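Putative glycyl-glycine endopeptidase lytM (Ruminococcus gnavus, PDB 3NYY) is a putative cell-wall peptidase of the M23 family, a group of metalloendopeptidases that includes the glycyl-glycine endopeptidase LytM. Local coordinates at residues Q21-T26 against A86-V91; K92-P97 against T128-E133; L219-K224 against Y235-Y240. All coordinates share one frame; numbering follows the deposited sequence.

Contact 1: residues Q21-T26 against A86-V91; sequences QPVSET and AIWNDV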
ATOM      1  N   GLN A  21     -16.236  -2.451   3.605  1.00 10.22           N
ATOM      2  CA  GLN A  21     -16.650  -1.196   2.959  1.00 10.19           C
ATOM      3  C   GLN A  21     -16.483  -1.243   1.451  1.00 13.63           C
ATOM      4  O   GLN A  21     -15.735  -0.470   0.892  1.00 14.94           O
ATOM      5  CB  GLN A  21     -15.891  -0.011   3.553  1.00 11.75           C
ATOM      6  CG  GLN A  21     -16.108   0.207   5.014  1.00 10.85           C
ATOM      7  CD  GLN A  21     -17.316   1.036   5.376  1.00 12.55           C
ATOM      8  OE1 GLN A  21     -17.387   2.233   5.062  1.00 12.44           O
ATOM      9  NE2 GLN A  21     -18.305   0.385   6.068  1.00 11.08           N
ATOM     10  N   PRO A  22     -17.157  -2.193   0.779  1.00 13.16           N
ATOM     11  CA  PRO A  22     -16.898  -2.372  -0.672  1.00 13.93           C
ATOM     12  C   PRO A  22     -17.521  -1.219  -1.471  1.00 13.91           C
ATOM     13  O   PRO A  22     -18.732  -1.129  -1.549  1.00 14.93           O
ATOM     14  CB  PRO A  22     -17.575  -3.695  -0.971  1.00 17.34           C
ATOM     15  CG  PRO A  22     -18.609  -3.876   0.057  1.00 15.95           C
ATOM     16  CD  PRO A  22     -18.136  -3.161   1.284  1.00 15.16           C
ATOM     17  N   VAL A  23     -16.693  -0.404  -2.111  1.00 14.77           N
ATOM     18  CA  VAL A  23     -17.185   0.766  -2.868  1.00 14.42           C
ATOM     19  C   VAL A  23     -16.509   0.773  -4.229  1.00 17.73           C
ATOM     20  O   VAL A  23     -15.292   0.987  -4.317  1.00 18.87           O
ATOM     21  CB  VAL A  23     -16.905   2.056  -2.105  1.00 16.83           C
ATOM     22  CG1 VAL A  23     -17.452   3.261  -2.877  1.00 18.27           C
ATOM     23  CG2 VAL A  23     -17.530   1.994  -0.683  1.00 13.89           C
ATOM     24  N   SER A  24     -17.299   0.510  -5.263  1.00 18.84           N
ATOM     25  CA  SER A  24     -16.867   0.577  -6.652  1.00 22.52           C
ATOM     26  C   SER A  24     -16.400   1.956  -7.089  1.00 22.01           C
ATOM     27  O   SER A  24     -16.707   2.958  -6.483  1.00 19.94           O
ATOM     28  CB  SER A  24     -18.041   0.220  -7.559  1.00 25.33           C
ATOM     29  OG  SER A  24     -19.084   1.216  -7.519  1.00 26.48           O
ATOM     30  N   GLU A  25     -15.668   2.025  -8.190  1.00 24.32           N
ATOM     31  CA  GLU A  25     -15.221   3.353  -8.653  1.00 26.57           C
ATOM     32  C   GLU A  25     -16.411   4.252  -9.070  1.00 23.31           C
ATOM     33  O   GLU A  25     -16.378   5.466  -8.836  1.00 24.01           O
ATOM     34  CB  GLU A  25     -14.135   3.246  -9.756  1.00 31.48           C
ATOM     35  CG  GLU A  25     -12.741   2.718  -9.251  1.00 34.88           C
ATOM     36  CD  GLU A  25     -12.158   3.463  -7.999  1.00 47.68           C
ATOM     37  OE1 GLU A  25     -12.181   4.719  -7.948  1.00 46.73           O
ATOM     38  OE2 GLU A  25     -11.661   2.781  -7.052  1.00 48.75           O
ATOM     39  N   THR A  26     -17.459   3.659  -9.642  1.00 23.71           N
ATOM     40  CA  THR A  26     -18.702   4.396  -9.984  1.00 26.03           C
ATOM     41  C   THR A  26     -19.272   5.079  -8.748  1.00 25.22           C
ATOM     42  O   THR A  26     -19.606   6.271  -8.750  1.00 24.39           O
ATOM     43  CB  THR A  26     -19.759   3.447 -10.599  1.00 30.31           C
ATOM     44  OG1 THR A  26     -19.253   2.983 -11.853  1.00 35.81           O
ATOM     45  CG2 THR A  26     -21.101   4.139 -10.827  1.00 32.91           C
ATOM     46  N   ALA A  86     -21.731   7.451  10.661  1.00 11.28           N
ATOM     47  CA  ALA A  86     -20.641   7.614  11.635  1.00 11.68           C
ATOM     48  C   ALA A  86     -19.283   7.493  10.909  1.00 11.55           C
ATOM     49  O   ALA A  86     -18.338   8.184  11.278  1.00 12.88           O
ATOM     50  CB  ALA A  86     -20.743   6.568  12.742  1.00 10.05           C
ATOM     51  N   ILE A  87     -19.161   6.617   9.906  1.00  9.79           N
ATOM     52  CA  ILE A  87     -17.932   6.458   9.139  1.00  9.49           C
ATOM     53  C   ILE A  87     -17.725   7.609   8.149  1.00 12.17           C
ATOM     54  O   ILE A  87     -16.619   8.120   8.010  1.00 12.67           O
ATOM     55  CB  ILE A  87     -17.902   5.124   8.394  1.00  9.74           C
ATOM     56  CG1 ILE A  87     -17.928   3.978   9.393  1.00 13.52           C
ATOM     57  CG2 ILE A  87     -16.658   4.923   7.450  1.00 11.74           C
ATOM     58  CD1 ILE A  87     -18.260   2.656   8.719  1.00 13.23           C
ATOM     59  N   TRP A  88     -18.799   7.975   7.449  1.00  9.82           N
ATOM     60  CA  TRP A  88     -18.706   8.800   6.228  1.00 11.12           C
ATOM     61  C   TRP A  88     -19.006  10.270   6.461  1.00 11.45           C
ATOM     62  O   TRP A  88     -18.356  11.104   5.840  1.00 15.02           O
ATOM     63  CB  TRP A  88     -19.625   8.269   5.106  1.00  9.61           C
ATOM     64  CG  TRP A  88     -19.126   6.994   4.552  1.00  9.53           C
ATOM     65  CD1 TRP A  88     -19.287   5.771   5.107  1.00 12.34           C
ATOM     66  CD2 TRP A  88     -18.328   6.823   3.375  1.00 11.35           C
ATOM     67  NE1 TRP A  88     -18.621   4.813   4.323  1.00 10.31           N
ATOM     68  CE2 TRP A  88     -18.042   5.444   3.261  1.00 10.56           C
ATOM     69  CE3 TRP A  88     -17.821   7.689   2.414  1.00 10.86           C
ATOM     70  CZ2 TRP A  88     -17.276   4.928   2.230  1.00 11.56           C
ATOM     71  CZ3 TRP A  88     -17.095   7.148   1.328  1.00 11.28           C
ATOM     72  CH2 TRP A  88     -16.811   5.791   1.263  1.00 11.84           C
ATOM     73  N   ASN A  89     -19.961  10.612   7.324  1.00 11.05           N
ATOM     74  CA  ASN A  89     -20.523  11.965   7.306  1.00 12.71           C
ATOM     75  C   ASN A  89     -19.753  13.048   8.054  1.00 11.61           C
ATOM     76  O   ASN A  89     -19.995  14.255   7.819  1.00 13.58           O
ATOM     77  CB  ASN A  89     -21.983  11.948   7.757  1.00 11.38           C
ATOM     78  CG  ASN A  89     -22.918  11.427   6.689  1.00 14.14           C
ATOM     79  OD1 ASN A  89     -22.545  10.569   5.888  1.00 15.22           O
ATOM     80  ND2 ASN A  89     -24.130  11.970   6.655  1.00 14.24           N
ATOM     81  N   ASP A  90     -18.872  12.642   8.971  1.00 11.35           N
ATOM     82  CA  ASP A  90     -18.094  13.584   9.770  1.00 11.81           C
ATOM     83  C   ASP A  90     -16.745  13.943   9.151  1.00 11.18           C
ATOM     84  O   ASP A  90     -16.080  14.868   9.655  1.00 13.22           O
ATOM     85  CB  ASP A  90     -17.857  13.103  11.217  1.00 11.96           C
ATOM     86  CG  ASP A  90     -19.136  12.929  12.021  1.00 13.44           C
ATOM     87  OD1 ASP A  90     -20.213  13.479  11.647  1.00 16.65           O
ATOM     88  OD2 ASP A  90     -19.058  12.222  13.054  1.00 15.55           O
ATOM     89  N   VAL A  91     -16.324  13.250   8.099  1.00 11.63           N
ATOM     90  CA  VAL A  91     -15.016  13.469   7.494  1.00 11.24           C
ATOM     91  C   VAL A  91     -15.061  14.690   6.613  1.00 11.45           C
ATOM     92  O   VAL A  91     -15.713  14.688   5.544  1.00 13.71           O
ATOM     93  CB  VAL A  91     -14.572  12.219   6.715  1.00  9.39           C
ATOM     94  CG1 VAL A  91     -13.279  12.457   5.905  1.00 11.35           C
ATOM     95  CG2 VAL A  91     -14.361  11.027   7.765  1.00 11.33           C
TER

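Contact 2: residues K92-P97 against T128-E133; sequences KYFPIP and TDIMAE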
ATOM      1  N   LYS A  92     -14.332  15.710   7.045  1.00 10.24           N
ATOM      2  CA  LYS A  92     -14.154  16.970   6.297  1.00 11.49           C
ATOM      3  C   LYS A  92     -12.811  17.013   5.553  1.00 11.24           C
ATOM      4  O   LYS A  92     -12.736  17.560   4.465  1.00 10.97           O
ATOM      5  CB  LYS A  92     -14.191  18.155   7.297  1.00 11.68           C
ATOM      6  CG  LYS A  92     -14.065  19.509   6.641  1.00 13.69           C
ATOM      7  CD  LYS A  92     -14.375  20.681   7.568  1.00 16.02           C
ATOM      8  CE  LYS A  92     -14.268  21.971   6.757  1.00 19.64           C
ATOM      9  NZ  LYS A  92     -14.268  23.137   7.699  1.00 17.89           N
ATOM     10  N   TYR A  93     -11.777  16.382   6.115  1.00 10.63           N
ATOM     11  CA  TYR A  93     -10.434  16.416   5.553  1.00 10.51           C
ATOM     12  C   TYR A  93      -9.731  15.050   5.580  1.00 10.32           C
ATOM     13  O   TYR A  93      -9.976  14.219   6.468  1.00 11.39           O
ATOM     14  CB  TYR A  93      -9.574  17.396   6.341  1.00 12.21           C
ATOM     15  CG  TYR A  93      -9.905  18.839   6.216  1.00 11.89           C
ATOM     16  CD1 TYR A  93      -9.733  19.505   5.004  1.00 14.04           C
ATOM     17  CD2 TYR A  93     -10.329  19.579   7.328  1.00 14.49           C
ATOM     18  CE1 TYR A  93     -10.005  20.850   4.891  1.00 14.49           C
ATOM     19  CE2 TYR A  93     -10.578  20.922   7.230  1.00 15.23           C
ATOM     20  CZ  TYR A  93     -10.429  21.561   6.014  1.00 13.84           C
ATOM     21  OH  TYR A  93     -10.642  22.937   5.891  1.00 16.12           O
ATOM     22  N   PHE A  94      -8.894  14.838   4.566  1.00 11.11           N
ATOM     23  CA  PHE A  94      -7.878  13.792   4.585  1.00 11.10           C
ATOM     24  C   PHE A  94      -6.943  14.113   5.784  1.00 13.39           C
ATOM     25  O   PHE A  94      -6.786  15.273   6.157  1.00 12.03           O
ATOM     26  CB  PHE A  94      -7.112  13.899   3.266  1.00 13.08           C
ATOM     27  CG  PHE A  94      -6.241  12.706   2.963  1.00 11.97           C
ATOM     28  CD1 PHE A  94      -6.801  11.518   2.521  1.00 13.49           C
ATOM     29  CD2 PHE A  94      -4.859  12.800   3.069  1.00 12.93           C
ATOM     30  CE1 PHE A  94      -6.022  10.436   2.255  1.00 14.01           C
ATOM     31  CE2 PHE A  94      -4.039  11.700   2.794  1.00 13.97           C
ATOM     32  CZ  PHE A  94      -4.624  10.520   2.414  1.00 13.07           C
ATOM     33  N   PRO A  95      -6.318  13.098   6.418  1.00 10.54           N
ATOM     34  CA  PRO A  95      -5.519  13.360   7.612  1.00 11.02           C
ATOM     35  C   PRO A  95      -4.139  14.000   7.398  1.00 13.61           C
ATOM     36  O   PRO A  95      -3.529  14.442   8.370  1.00 13.43           O
ATOM     37  CB  PRO A  95      -5.371  11.967   8.213  1.00 10.82           C
ATOM     38  CG  PRO A  95      -5.435  11.058   7.036  1.00 10.30           C
ATOM     39  CD  PRO A  95      -6.504  11.666   6.196  1.00 10.19           C
ATOM     40  N   ILE A  96      -3.668  14.038   6.155  1.00 12.39           N
ATOM     41  CA  ILE A  96      -2.352  14.618   5.860  1.00 11.10           C
ATOM     42  C   ILE A  96      -2.553  15.889   5.036  1.00 12.25           C
ATOM     43  O   ILE A  96      -3.159  15.838   3.960  1.00 14.09           O
ATOM     44  CB  ILE A  96      -1.438  13.689   5.099  1.00 11.65           C
ATOM     45  CG1 ILE A  96      -1.390  12.292   5.725  1.00 12.35           C
ATOM     46  CG2 ILE A  96       0.015  14.294   5.072  1.00 13.55           C
ATOM     47  CD1 ILE A  96      -1.068  12.236   7.224  1.00 14.86           C
ATOM     48  N   PRO A  97      -2.066  17.032   5.546  1.00 13.58           N
ATOM     49  CA  PRO A  97      -2.189  18.267   4.788  1.00 14.86           C
ATOM     50  C   PRO A  97      -1.381  18.273   3.519  1.00 16.87           C
ATOM     51  O   PRO A  97      -0.434  17.472   3.377  1.00 15.61           O
ATOM     52  CB  PRO A  97      -1.636  19.343   5.752  1.00 15.55           C
ATOM     53  CG  PRO A  97      -1.729  18.787   7.078  1.00 19.37           C
ATOM     54  CD  PRO A  97      -1.504  17.283   6.885  1.00 16.63           C
ATOM     55  N   THR A 128      -5.749   1.492   7.756  1.00 10.52           N
ATOM     56  CA  THR A 128      -5.055   1.916   6.531  1.00 12.75           C
ATOM     57  C   THR A 128      -3.752   2.583   6.958  1.00 13.19           C
ATOM     58  O   THR A 128      -3.719   3.429   7.825  1.00 11.64           O
ATOM     59  CB  THR A 128      -5.883   2.865   5.710  1.00 11.53           C
ATOM     60  OG1 THR A 128      -7.147   2.238   5.389  1.00 11.10           O
ATOM     61  CG2 THR A 128      -5.152   3.278   4.396  1.00 13.90           C
ATOM     62  N   ASP A 129      -2.663   2.149   6.340  1.00 10.96           N
ATOM     63  CA  ASP A 129      -1.321   2.702   6.563  1.00 11.20           C
ATOM     64  C   ASP A 129      -0.964   3.707   5.495  1.00 13.27           C
ATOM     65  O   ASP A 129      -0.857   3.375   4.320  1.00 14.05           O
ATOM     66  CB  ASP A 129      -0.311   1.572   6.652  1.00 13.44           C
ATOM     67  CG  ASP A 129      -0.570   0.678   7.853  1.00 17.61           C
ATOM     68  OD1 ASP A 129      -0.921   1.224   8.904  1.00 15.69           O
ATOM     69  OD2 ASP A 129      -0.528  -0.555   7.724  1.00 22.09           O
ATOM     70  N   ILE A 130      -0.839   4.961   5.898  1.00 11.14           N
ATOM     71  CA  ILE A 130      -0.551   6.041   4.988  1.00  9.90           C
ATOM     72  C   ILE A 130       0.972   6.317   5.067  1.00 11.58           C
ATOM     73  O   ILE A 130       1.500   6.853   6.076  1.00 12.75           O
ATOM     74  CB  ILE A 130      -1.373   7.237   5.299  1.00 11.11           C
ATOM     75  CG1 ILE A 130      -2.865   6.928   5.139  1.00 12.60           C
ATOM     76  CG2 ILE A 130      -0.977   8.384   4.365  1.00 13.73           C
ATOM     77  CD1 ILE A 130      -3.763   8.007   5.727  1.00 14.30           C
HETATM   78  N   MSE A 131       1.664   5.943   3.992  1.00 13.56           N
HETATM   79  CA  MSE A 131       3.116   5.907   3.957  1.00 13.81           C
HETATM   80  C   MSE A 131       3.730   7.201   3.532  1.00 13.73           C
HETATM   81  O   MSE A 131       3.301   7.821   2.555  1.00 15.16           O
HETATM   82  CB  MSE A 131       3.637   4.768   3.064  1.00 15.05           C
HETATM   83  CG  MSE A 131       2.959   3.395   3.289  1.00 16.93           C
HETATM   84 SE   MSE A 131       3.257   2.594   4.987  0.75 14.31          SE
HETATM   85  CE  MSE A 131       2.644   0.764   4.643  1.00 26.97           C
ATOM     86  N   ALA A 132       4.732   7.646   4.304  1.00 14.22           N
ATOM     87  CA  ALA A 132       5.515   8.832   3.923  1.00 14.66           C
ATOM     88  C   ALA A 132       6.419   8.554   2.672  1.00 18.48           C
ATOM     89  O   ALA A 132       7.164   7.574   2.658  1.00 22.85           O
ATOM     90  CB  ALA A 132       6.431   9.253   5.079  1.00 13.15           C
ATOM     91  N   GLU A 133       6.372   9.468   1.694  1.00 18.12           N
ATOM     92  CA  GLU A 133       7.322   9.537   0.578  1.00 22.92           C
ATOM     93  C   GLU A 133       8.714   9.919   1.121  1.00 23.39           C
ATOM     94  O   GLU A 133       9.698   9.233   0.871  1.00 25.76           O
ATOM     95  CB  GLU A 133       6.871  10.609  -0.429  1.00 24.28           C
ATOM     96  CG  GLU A 133       7.812  10.780  -1.667  1.00 33.12           C
ATOM     97  CD  GLU A 133       7.586   9.743  -2.762  1.00 39.75           C
ATOM     98  OE1 GLU A 133       6.601   8.965  -2.715  1.00 35.16           O
ATOM     99  OE2 GLU A 133       8.417   9.712  -3.691  1.00 38.51           O
TER

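Contact 3: residues L219-K224 against Y235-Y240; sequences LGIYLK and YPVLRY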
ATOM      1  N   LEU A 219      -4.055   4.722  10.378  1.00 10.23           N
ATOM      2  CA  LEU A 219      -5.415   5.247  10.645  1.00 10.47           C
ATOM      3  C   LEU A 219      -6.344   4.077  10.854  1.00 12.20           C
ATOM      4  O   LEU A 219      -6.405   3.148  10.034  1.00 12.47           O
ATOM      5  CB  LEU A 219      -5.915   6.113   9.501  1.00 10.76           C
ATOM      6  CG  LEU A 219      -7.382   6.586   9.735  1.00 17.41           C
ATOM      7  CD1 LEU A 219      -7.264   7.779  10.807  1.00 16.72           C
ATOM      8  CD2 LEU A 219      -8.072   6.937   8.447  1.00 20.60           C
ATOM      9  N   GLY A 220      -7.092   4.128  11.954  1.00 10.48           N
ATOM     10  CA  GLY A 220      -8.159   3.190  12.217  1.00  9.56           C
ATOM     11  C   GLY A 220      -9.458   3.930  12.454  1.00 10.82           C
ATOM     12  O   GLY A 220      -9.470   5.073  12.864  1.00 10.52           O
ATOM     13  N   ILE A 221     -10.558   3.271  12.130  1.00 10.28           N
ATOM     14  CA  ILE A 221     -11.914   3.788  12.467  1.00  9.31           C
ATOM     15  C   ILE A 221     -12.617   2.659  13.179  1.00  9.29           C
ATOM     16  O   ILE A 221     -12.707   1.534  12.638  1.00 11.80           O
ATOM     17  CB  ILE A 221     -12.695   4.199  11.216  1.00  9.44           C
ATOM     18  CG1 ILE A 221     -11.944   5.275  10.460  1.00  8.36           C
ATOM     19  CG2 ILE A 221     -14.122   4.737  11.614  1.00  8.41           C
ATOM     20  CD1 ILE A 221     -12.517   5.707   9.096  1.00  9.85           C
ATOM     21  N   TYR A 222     -13.195   2.996  14.325  1.00 10.48           N
ATOM     22  CA  TYR A 222     -13.860   2.001  15.160  1.00 11.80           C
ATOM     23  C   TYR A 222     -15.280   2.427  15.507  1.00 12.41           C
ATOM     24  O   TYR A 222     -15.533   3.590  15.893  1.00 11.99           O
ATOM     25  CB  TYR A 222     -13.105   1.766  16.488  1.00 11.24           C
ATOM     26  CG  TYR A 222     -11.738   1.156  16.323  1.00 10.38           C
ATOM     27  CD1 TYR A 222     -10.668   1.930  15.887  1.00  9.81           C
ATOM     28  CD2 TYR A 222     -11.517  -0.195  16.564  1.00 10.80           C
ATOM     29  CE1 TYR A 222      -9.405   1.381  15.742  1.00 10.21           C
ATOM     30  CE2 TYR A 222     -10.244  -0.755  16.412  1.00 11.71           C
ATOM     31  CZ  TYR A 222      -9.203   0.044  16.007  1.00 12.74           C
ATOM     32  OH  TYR A 222      -7.933  -0.541  15.836  1.00 13.04           O
ATOM     33  N   LEU A 223     -16.193   1.463  15.420  1.00 11.98           N
ATOM     34  CA  LEU A 223     -17.572   1.638  15.875  1.00 11.25           C
ATOM     35  C   LEU A 223     -17.856   0.648  16.969  1.00 13.88           C
ATOM     36  O   LEU A 223     -17.413  -0.478  16.922  1.00 13.39           O
ATOM     37  CB  LEU A 223     -18.529   1.365  14.720  1.00 10.95           C
ATOM     38  CG  LEU A 223     -18.488   2.356  13.533  1.00 14.35           C
ATOM     39  CD1 LEU A 223     -19.516   1.897  12.446  1.00 15.67           C
ATOM     40  CD2 LEU A 223     -18.711   3.732  13.994  1.00 21.30           C
ATOM     41  N   LYS A 224     -18.622   1.089  17.949  1.00 11.92           N
ATOM     42  CA  LYS A 224     -18.946   0.261  19.099  1.00 15.53           C
ATOM     43  C   LYS A 224     -20.174  -0.591  18.813  1.00 17.08           C
ATOM     44  O   LYS A 224     -21.173  -0.095  18.297  1.00 19.69           O
ATOM     45  CB  LYS A 224     -19.108   1.135  20.334  1.00 20.84           C
ATOM     46  CG  LYS A 224     -18.827   0.345  21.632  1.00 28.91           C
ATOM     47  CD  LYS A 224     -18.614   1.240  22.848  1.00 31.11           C
ATOM     48  CE  LYS A 224     -18.365   0.381  24.100  1.00 34.75           C
ATOM     49  NZ  LYS A 224     -18.228   1.263  25.312  1.00 30.64           N
ATOM     50  N   TYR A 235     -10.167   2.699   4.151  1.00  9.48           N
ATOM     51  CA  TYR A 235      -9.671   3.019   2.835  1.00 10.07           C
ATOM     52  C   TYR A 235     -10.686   3.788   1.963  1.00  9.57           C
ATOM     53  O   TYR A 235     -10.352   4.842   1.407  1.00 10.99           O
ATOM     54  CB  TYR A 235      -9.149   1.752   2.116  1.00 11.59           C
ATOM     55  CG  TYR A 235      -8.695   2.011   0.701  1.00 10.66           C
ATOM     56  CD1 TYR A 235      -7.402   2.477   0.477  1.00 15.09           C
ATOM     57  CD2 TYR A 235      -9.547   1.834  -0.404  1.00 15.49           C
ATOM     58  CE1 TYR A 235      -6.940   2.735  -0.796  1.00 16.61           C
ATOM     59  CE2 TYR A 235      -9.046   2.111  -1.715  1.00 16.66           C
ATOM     60  CZ  TYR A 235      -7.750   2.582  -1.860  1.00 17.30           C
ATOM     61  OH  TYR A 235      -7.179   2.887  -3.118  1.00 22.48           O
ATOM     62  N   PRO A 236     -11.941   3.297   1.854  1.00 10.97           N
ATOM     63  CA  PRO A 236     -12.844   4.038   0.946  1.00 11.56           C
ATOM     64  C   PRO A 236     -13.176   5.477   1.368  1.00 10.72           C
ATOM     65  O   PRO A 236     -13.216   6.389   0.500  1.00 11.75           O
ATOM     66  CB  PRO A 236     -14.081   3.111   0.860  1.00 12.76           C
ATOM     67  CG  PRO A 236     -13.483   1.706   1.144  1.00 12.69           C
ATOM     68  CD  PRO A 236     -12.496   1.991   2.241  1.00 12.03           C
ATOM     69  N   VAL A 237     -13.352   5.707   2.666  1.00 11.97           N
ATOM     70  CA  VAL A 237     -13.569   7.091   3.154  1.00 12.29           C
ATOM     71  C   VAL A 237     -12.319   7.958   2.970  1.00 10.63           C
ATOM     72  O   VAL A 237     -12.406   9.121   2.625  1.00 12.27           O
ATOM     73  CB  VAL A 237     -14.173   7.128   4.542  1.00 11.16           C
ATOM     74  CG1 VAL A 237     -13.166   6.788   5.653  1.00 11.96           C
ATOM     75  CG2 VAL A 237     -14.850   8.529   4.855  1.00 10.85           C
ATOM     76  N   LEU A 238     -11.129   7.345   3.057  1.00 11.91           N
ATOM     77  CA  LEU A 238      -9.902   8.082   2.777  1.00 12.37           C
ATOM     78  C   LEU A 238      -9.859   8.483   1.321  1.00 11.42           C
ATOM     79  O   LEU A 238      -9.487   9.616   1.024  1.00 13.26           O
ATOM     80  CB  LEU A 238      -8.649   7.284   3.130  1.00 10.67           C
ATOM     81  CG  LEU A 238      -8.315   7.212   4.607  1.00 11.31           C
ATOM     82  CD1 LEU A 238      -7.308   6.111   4.928  1.00 12.87           C
ATOM     83  CD2 LEU A 238      -7.781   8.614   5.157  1.00 12.42           C
ATOM     84  N   ARG A 239     -10.225   7.558   0.410  1.00 11.29           N
ATOM     85  CA  ARG A 239     -10.267   7.876  -1.023  1.00 13.16           C
ATOM     86  C   ARG A 239     -11.240   8.984  -1.308  1.00 14.01           C
ATOM     87  O   ARG A 239     -10.970   9.873  -2.117  1.00 13.06           O
ATOM     88  CB  ARG A 239     -10.641   6.652  -1.855  1.00 14.29           C
ATOM     89  CG  ARG A 239      -9.578   5.591  -1.877  1.00 17.85           C
ATOM     90  CD  ARG A 239      -8.305   6.039  -2.528  1.00 23.16           C
ATOM     91  NE  ARG A 239      -8.471   6.705  -3.817  1.00 24.64           N
ATOM     92  CZ  ARG A 239      -8.464   6.107  -5.000  1.00 31.93           C
ATOM     93  NH1 ARG A 239      -8.333   4.779  -5.113  1.00 31.32           N
ATOM     94  NH2 ARG A 239      -8.565   6.858  -6.098  1.00 34.08           N
ATOM     95  N   TYR A 240     -12.373   8.964  -0.604  1.00 13.23           N
ATOM     96  CA  TYR A 240     -13.397  10.011  -0.724  1.00 16.10           C
ATOM     97  C   TYR A 240     -12.883  11.380  -0.282  1.00 14.12           C
ATOM     98  O   TYR A 240     -13.213  12.398  -0.912  1.00 16.58           O
ATOM     99  CB  TYR A 240     -14.645   9.581   0.063  1.00 16.65           C
ATOM    100  CG  TYR A 240     -15.568  10.649   0.578  1.00 14.81           C
ATOM    101  CD1 TYR A 240     -16.624  11.106  -0.195  1.00 16.96           C
ATOM    102  CD2 TYR A 240     -15.418  11.148   1.855  1.00 12.06           C
ATOM    103  CE1 TYR A 240     -17.495  12.062   0.301  1.00 16.21           C
ATOM    104  CE2 TYR A 240     -16.250  12.117   2.363  1.00 15.98           C
ATOM    105  CZ  TYR A 240     -17.301  12.564   1.570  1.00 14.79           C
ATOM    106  OH  TYR A 240     -18.143  13.522   2.077  1.00 15.72           O
TER

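Contact 1: residues Q21-T26 against A86-V91
Gln21 and Trp88 meet through one side-chain hydrogen bond, the polar core of a mostly buried contact. The indole NE1 of Trp88 donates to OE1 of Gln21 over 3.0 Å. With an N-H...O angle of 146° the bond is somewhat bent, in part because the oxygen, though it lies at the ring edge, is tilted out of the indole plane. Seen from the glutamine, the donor lies in the carbonyl plane. The two side chains slide past each other in opposite directions, and their amide and ring planes are turned 31° apart. Gln21 follows helix 16-20 and has left it with a positive phi. Its chain bends at chi2 (-86°), which turns the amide round to bring OE1 to the indole nitrogen, while NE2 is held by the carbonyl oxygen of Phe18.

Van der Waals contacts accompany this bond. The tip of Ile87, CD1, comes against the amide from the opposite direction, 3.5 Å from NE2 of Gln21, and CG2 of the same isoleucine lies 3.7 Å from OE1 of Gln21. The glutamine amide thus sits in the corner formed by Ile87 and the indole edge. Two residues further along, CG2 of Val23 makes an apolar contact with CZ2 of Trp88, approaching it obliquely at 4.1 Å. Helix 37-48 and Pro236 of helix 235-240 pack against both Val23 and Trp88.

Chemically, the buried amide is used at both ends: its oxygen accepts from the tryptophan and its nitrogen donates to the backbone. This pair of bonds distinguishes the oxygen from the nitrogen and fixes the rotation of the amide, and it gives the indole N-H an acceptor inside an otherwise largely hydrophobic junction between segment 21-26 and the end of helix 77-88.

Contact 2: residues K92-P97 against T128-E133
Ile130, on strand 128-132, reaches across to Phe94, Pro95 and Ile96 in the loop that leads to strand 98-99, and it makes every contact of its strand segment with that loop. Its CB points toward the loop and splits the side chain into two branches. The short branch, CG2, lies anti to the backbone N and meets CG1 of Ile96 at 4.2 Å; the two isoleucines slide past each other in opposite directions. The longer branch starts at CG1, anti to the carbonyl carbon (chi1 -62°), and serves as an extended spacer that carries CD1 out to the other two residues. There CD1 presses on CG of Pro95 at 3.7 Å and approaches CZ of Phe94 obliquely at 4.2 Å.

The receiving surface is itself well packed. Pro95 lays its CD over one face of the Phe94 ring, 3.4 Å above the plane and offset toward the rim, while the carbonyl oxygen of Ile96 lies in plane at the ring edge. Leu238 of helix 235-240 touches both Phe94 and Pro95, and Leu217 of the neighbouring strand covers Pro95 and Ile96, extending the hydrophobic layer.

Asp129, next to Ile130 in the strand, accepts a hydrogen bond from His218. By sequence it is the aspartate of the HxxxD motif, and His216 and His218 form the HxH motif, both signatures of M23 peptidases. The arrangement is that of an antiparallel M23 sheet: strand 128-132 turns the motif aspartate to one side and the hydrophobic Ile130 to the other, where the 92-97 loop covers it.

Contact 3: residues L219-K224 against Y235-Y240
Leu219 and Leu238 reach toward each other tip to tip, strand against helix. In Leu219, CG stands opposite the backbone N across the first bond (chi1 176°), and the branch then turns so that CD2 is its foremost atom. That methyl meets both ends of the leucine fork facing it: CD1 and CD2 of Leu238 each lie 3.7 Å from CD2 of Leu219. Leu238 has a different first torsion, with CG beside its backbone N (chi1 -77°), and presents its forked end to the single methyl.

Two residues along the strand, Ile221 uses its extended branch instead: the two side chains run at a slant to one another, and CD1 of Ile221 touches CG1 of Val237 at 3.7 Å. Val237 holds this CG1 between its backbone N and carbonyl carbon (chi1 75°), a crowded position for a valine methyl, and from there it faces the strand.

Tyr235 points away from the strand. CG of Arg239 lies over one face of its ring, and Arg239 NH1 donates a hydrogen bond of 3.0 Å to Tyr235 OH; the same guanidinium forms salt bridges with Glu242 and with Glu133 of the second subunit.

Helix 235-240 packs against both strand 216-225 and helix 77-88, which also meet each other through Leu223; Val237 touches Trp88, and Leu238 rests on Thr128 and Ile130 of the adjacent strand 128-132.

From the N terminus, contact 1 comes first and closes a largely helical loop within the LytM N-terminal region, bringing segment 21-26 to the end of helix 77-88. The chain runs straight on into 92-97, where contact 2 opens and closes a second loop onto strand 128-132. Contact 3 follows, closing a short strand-rich loop between 219-224 and 235-240. The three loops lie in series, neither nested nor crossed. In space contact 3 is the middle piece: Pro236 and Val237 pack on Gln21, Ile87 and Trp88, while Leu238 meets Pro95 and Thr128, and strands 128-132 and 216-225 pair. Helix 235-240 thereby joins the N-terminal helices to the peptidase sheet.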